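Local coordinates for xyloglucan-specific endo-beta-1,4-glucanase BoGH9A (Bacteroides ovatus, PDB 6DHT), which hydrolyses internal beta-1,4-glucosidic linkages in the backbone of xyloglucan, releasing xyloglucan oligosaccharides, at residues 164-169 against 216-221. Numbering follows the deposited sequence.
Sequences KGWYDA and DEMQFN. With CA (calcium ion), chain D.
Trp166 carries its CG beside the backbone N, chi1 -52°, while Asn221 and Glu217 hold CG anti to their backbone N, Glu217 then bending at chi2, which brings the Asn221 amide over one indole face and Glu217 OE2 to the ring edge. Asn221 CB sits 3.4 Å from the centroid of the six-membered ring of Trp166, almost on its normal, and the amide plane lies nearly parallel to the indole, 12° apart. Asn221 OD1 accepts the N-H of Trp166 N at 3.0 Å, in the carbonyl plane. At the rim, Trp166 NE1 gives a straight bond, 165° at the hydrogen, to the anti lone pair of Glu217 OE2 at 2.9 Å; the other oxygen, OE1, pairs with Arg119. A phenylalanine in place of Trp166 would probably leave Glu217 OE2 without this N-H and open a gap beside Met218 CE, which abuts Trp166 CH2 at 4.1 Å. Next door, Lys164 bends at chi3 to lay CE over the Phe220 face, 3.9 Å from the centroid, and its ammonium reaches Asp223. Gly165 N bonds Phe220 O (3.2 Å) from above the carbonyl plane, and Gly165 CA packs 3.2 Å from Asn221 OD1, at backbone angles that by themselves call for glycine. Earlier on the same helix, Asp216 OD2 binds calcium. The contact seats the loop that leads to Asp171, the predicted nucleophile, on helix 213-226, within the (alpha/alpha)6-barrel domain of family 9 glycoside hydrolases.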
ATOM      1  N   LYS A 164     -19.297   7.881   3.691  1.00 18.99           N
ATOM      2  CA  LYS A 164     -18.500   7.054   2.773  1.00 18.33           C
ATOM      3  C   LYS A 164     -17.047   7.082   3.216  1.00 16.80           C
ATOM      4  O   LYS A 164     -16.725   7.448   4.338  1.00 16.92           O
ATOM      5  CB  LYS A 164     -18.691   7.462   1.302  1.00 19.49           C
ATOM      6  CG  LYS A 164     -20.142   7.357   0.845  1.00 20.41           C
ATOM      7  CD  LYS A 164     -20.343   7.929  -0.538  1.00 20.56           C
ATOM      8  CE  LYS A 164     -19.722   7.058  -1.588  1.00 20.98           C
ATOM      9  NZ  LYS A 164     -20.089   7.571  -2.927  1.00 21.53           N
ATOM     10  N   GLY A 165     -16.153   6.672   2.328  1.00 17.29           N
ATOM     11  CA  GLY A 165     -14.770   6.480   2.730  1.00 15.68           C
ATOM     12  C   GLY A 165     -14.509   5.158   3.425  1.00 16.99           C
ATOM     13  O   GLY A 165     -15.432   4.443   3.824  1.00 16.03           O
ATOM     14  N   TRP A 166     -13.228   4.839   3.560  1.00 14.82           N
ATOM     15  CA  TRP A 166     -12.812   3.589   4.178  1.00 13.40           C
ATOM     16  C   TRP A 166     -12.461   3.739   5.662  1.00 12.72           C
ATOM     17  O   TRP A 166     -11.900   4.747   6.059  1.00 13.76           O
ATOM     18  CB  TRP A 166     -11.552   3.025   3.508  1.00 13.43           C
ATOM     19  CG  TRP A 166     -11.607   2.888   2.015  1.00 12.56           C
ATOM     20  CD1 TRP A 166     -12.501   2.164   1.287  1.00 12.46           C
ATOM     21  CD2 TRP A 166     -10.689   3.465   1.079  1.00 11.88           C
ATOM     22  NE1 TRP A 166     -12.201   2.266  -0.058  1.00 12.60           N
ATOM     23  CE2 TRP A 166     -11.092   3.059  -0.209  1.00 10.66           C
ATOM     24  CE3 TRP A 166      -9.566   4.278   1.209  1.00 12.45           C
ATOM     25  CZ2 TRP A 166     -10.398   3.431  -1.348  1.00 11.26           C
ATOM     26  CZ3 TRP A 166      -8.874   4.642   0.070  1.00 12.98           C
ATOM     27  CH2 TRP A 166      -9.289   4.214  -1.185  1.00 12.87           C
ATOM     28  N   TYR A 167     -12.694   2.699   6.446  1.00 12.88           N
ATOM     29  CA  TYR A 167     -12.001   2.564   7.708  1.00 14.93           C
ATOM     30  C   TYR A 167     -10.498   2.541   7.417  1.00 13.88           C
ATOM     31  O   TYR A 167     -10.044   1.877   6.481  1.00 13.20           O
ATOM     32  CB  TYR A 167     -12.378   1.279   8.410  1.00 15.18           C
ATOM     33  CG  TYR A 167     -13.825   1.134   8.796  1.00 15.38           C
ATOM     34  CD1 TYR A 167     -14.476   2.113   9.526  1.00 15.21           C
ATOM     35  CD2 TYR A 167     -14.538  -0.014   8.442  1.00 14.53           C
ATOM     36  CE1 TYR A 167     -15.798   1.953   9.886  1.00 14.23           C
ATOM     37  CE2 TYR A 167     -15.863  -0.164   8.787  1.00 16.71           C
ATOM     38  CZ  TYR A 167     -16.475   0.822   9.519  1.00 14.88           C
ATOM     39  OH  TYR A 167     -17.803   0.687   9.867  1.00 18.50           O
ATOM     40  N   ASP A 168      -9.705   3.236   8.220  1.00 12.94           N
ATOM     41  CA  ASP A 168      -8.278   3.342   7.961  1.00 13.77           C
ATOM     42  C   ASP A 168      -7.527   2.022   8.056  1.00 13.55           C
ATOM     43  O   ASP A 168      -6.577   1.780   7.294  1.00 12.59           O
ATOM     44  CB  ASP A 168      -7.639   4.302   8.949  1.00 15.07           C
ATOM     45  CG  ASP A 168      -6.283   4.787   8.506  1.00 15.10           C
ATOM     46  OD1 ASP A 168      -6.165   5.292   7.364  1.00 14.68           O
ATOM     47  OD2 ASP A 168      -5.339   4.706   9.306  1.00 14.83           O
ATOM     48  N   ALA A 169      -7.864   1.182   9.037  1.00 12.48           N
ATOM     49  CA  ALA A 169      -6.935   0.153   9.436  1.00 13.87           C
ATOM     50  C   ALA A 169      -7.620  -0.818  10.377  1.00 14.10           C
ATOM     51  O   ALA A 169      -8.756  -1.221  10.133  1.00 13.27           O
ATOM     52  CB  ALA A 169      -5.732   0.824  10.110  1.00 14.11           C
ATOM     53  N   ASP A 216     -13.267   2.987  -9.424  1.00 12.86           N
ATOM     54  CA  ASP A 216     -14.495   2.933  -8.612  1.00 12.96           C
ATOM     55  C   ASP A 216     -14.172   2.900  -7.130  1.00 14.97           C
ATOM     56  O   ASP A 216     -14.786   3.605  -6.301  1.00 16.29           O
ATOM     57  CB  ASP A 216     -15.362   1.733  -8.933  1.00 13.05           C
ATOM     58  CG  ASP A 216     -15.949   1.775 -10.338  1.00 16.18           C
ATOM     59  OD1 ASP A 216     -16.559   2.801 -10.730  1.00 16.28           O
ATOM     60  OD2 ASP A 216     -15.799   0.753 -11.024  1.00 15.21           O
ATOM     61  N   GLU A 217     -13.224   2.048  -6.771  1.00 13.79           N
ATOM     62  CA  GLU A 217     -12.876   1.918  -5.370  1.00 13.52           C
ATOM     63  C   GLU A 217     -12.292   3.216  -4.811  1.00 13.87           C
ATOM     64  O   GLU A 217     -12.705   3.671  -3.739  1.00 14.34           O
ATOM     65  CB  GLU A 217     -11.915   0.748  -5.129  1.00 12.75           C
ATOM     66  CG  GLU A 217     -11.767   0.394  -3.638  1.00 13.05           C
ATOM     67  CD  GLU A 217     -13.098  -0.024  -3.020  1.00 14.37           C
ATOM     68  OE1 GLU A 217     -13.751  -0.938  -3.580  1.00 15.40           O
ATOM     69  OE2 GLU A 217     -13.519   0.596  -2.005  1.00 15.36           O
ATOM     70  N   MET A 218     -11.360   3.823  -5.544  1.00 12.05           N
ATOM     71  CA  MET A 218     -10.798   5.068  -5.096  1.00 12.77           C
ATOM     72  C   MET A 218     -11.900   6.082  -4.897  1.00 13.39           C
ATOM     73  O   MET A 218     -11.873   6.830  -3.929  1.00 14.16           O
ATOM     74  CB  MET A 218      -9.748   5.623  -6.071  1.00 13.15           C
ATOM     75  CG  MET A 218      -8.602   4.678  -6.452  1.00 12.44           C
ATOM     76  SD  MET A 218      -7.600   4.076  -5.082  1.00 13.18           S
ATOM     77  CE  MET A 218      -8.331   2.470  -4.818  1.00 12.51           C
ATOM     78  N   GLN A 219     -12.847   6.135  -5.836  1.00 13.33           N
ATOM     79  CA  GLN A 219     -13.877   7.170  -5.770  1.00 14.73           C
ATOM     80  C   GLN A 219     -14.715   7.047  -4.515  1.00 15.38           C
ATOM     81  O   GLN A 219     -15.197   8.057  -3.989  1.00 15.38           O
ATOM     82  CB  GLN A 219     -14.770   7.114  -7.011  1.00 14.81           C
ATOM     83  CG  GLN A 219     -15.082   8.498  -7.609  1.00 17.73           C
ATOM     84  CD  GLN A 219     -16.085   9.340  -6.809  1.00 17.68           C
ATOM     85  OE1 GLN A 219     -17.130   8.855  -6.354  1.00 19.60           O
ATOM     86  NE2 GLN A 219     -15.757  10.612  -6.632  1.00 20.53           N
ATOM     87  N   PHE A 220     -14.869   5.825  -4.012  1.00 14.46           N
ATOM     88  CA  PHE A 220     -15.659   5.637  -2.801  1.00 14.28           C
ATOM     89  C   PHE A 220     -15.075   6.453  -1.657  1.00 15.11           C
ATOM     90  O   PHE A 220     -15.808   6.980  -0.809  1.00 17.01           O
ATOM     91  CB  PHE A 220     -15.750   4.183  -2.382  1.00 15.27           C
ATOM     92  CG  PHE A 220     -16.824   3.960  -1.371  1.00 17.08           C
ATOM     93  CD1 PHE A 220     -18.136   3.781  -1.778  1.00 17.55           C
ATOM     94  CD2 PHE A 220     -16.545   4.016  -0.019  1.00 18.18           C
ATOM     95  CE1 PHE A 220     -19.151   3.600  -0.839  1.00 18.65           C
ATOM     96  CE2 PHE A 220     -17.569   3.836   0.924  1.00 17.00           C
ATOM     97  CZ  PHE A 220     -18.872   3.650   0.498  1.00 19.36           C
ATOM     98  N   ASN A 221     -13.748   6.540  -1.605  1.00 13.98           N
ATOM     99  CA  ASN A 221     -13.083   7.353  -0.611  1.00 13.65           C
ATOM    100  C   ASN A 221     -12.939   8.816  -1.067  1.00 13.65           C
ATOM    101  O   ASN A 221     -13.086   9.707  -0.256  1.00 14.48           O
ATOM    102  CB  ASN A 221     -11.730   6.767  -0.200  1.00 15.34           C
ATOM    103  CG  ASN A 221     -11.216   7.368   1.099  1.00 14.04           C
ATOM    104  OD1 ASN A 221     -11.652   6.963   2.172  1.00 13.46           O
ATOM    105  ND2 ASN A 221     -10.318   8.344   1.023  1.00 14.16           N
TER
HETATM  106 CA    CA D 603     -16.204  -0.720 -12.736  1.00 17.76          CA
HETATM  107  O   HOH W   1     -18.182   6.650  -4.968  1.00 22.51           O
HETATM  108  O   HOH W   2     -10.279   6.223   4.546  1.00 15.46           O
HETATM  109  O   HOH W   3     -16.551  -2.096 -14.625  1.00 22.17           O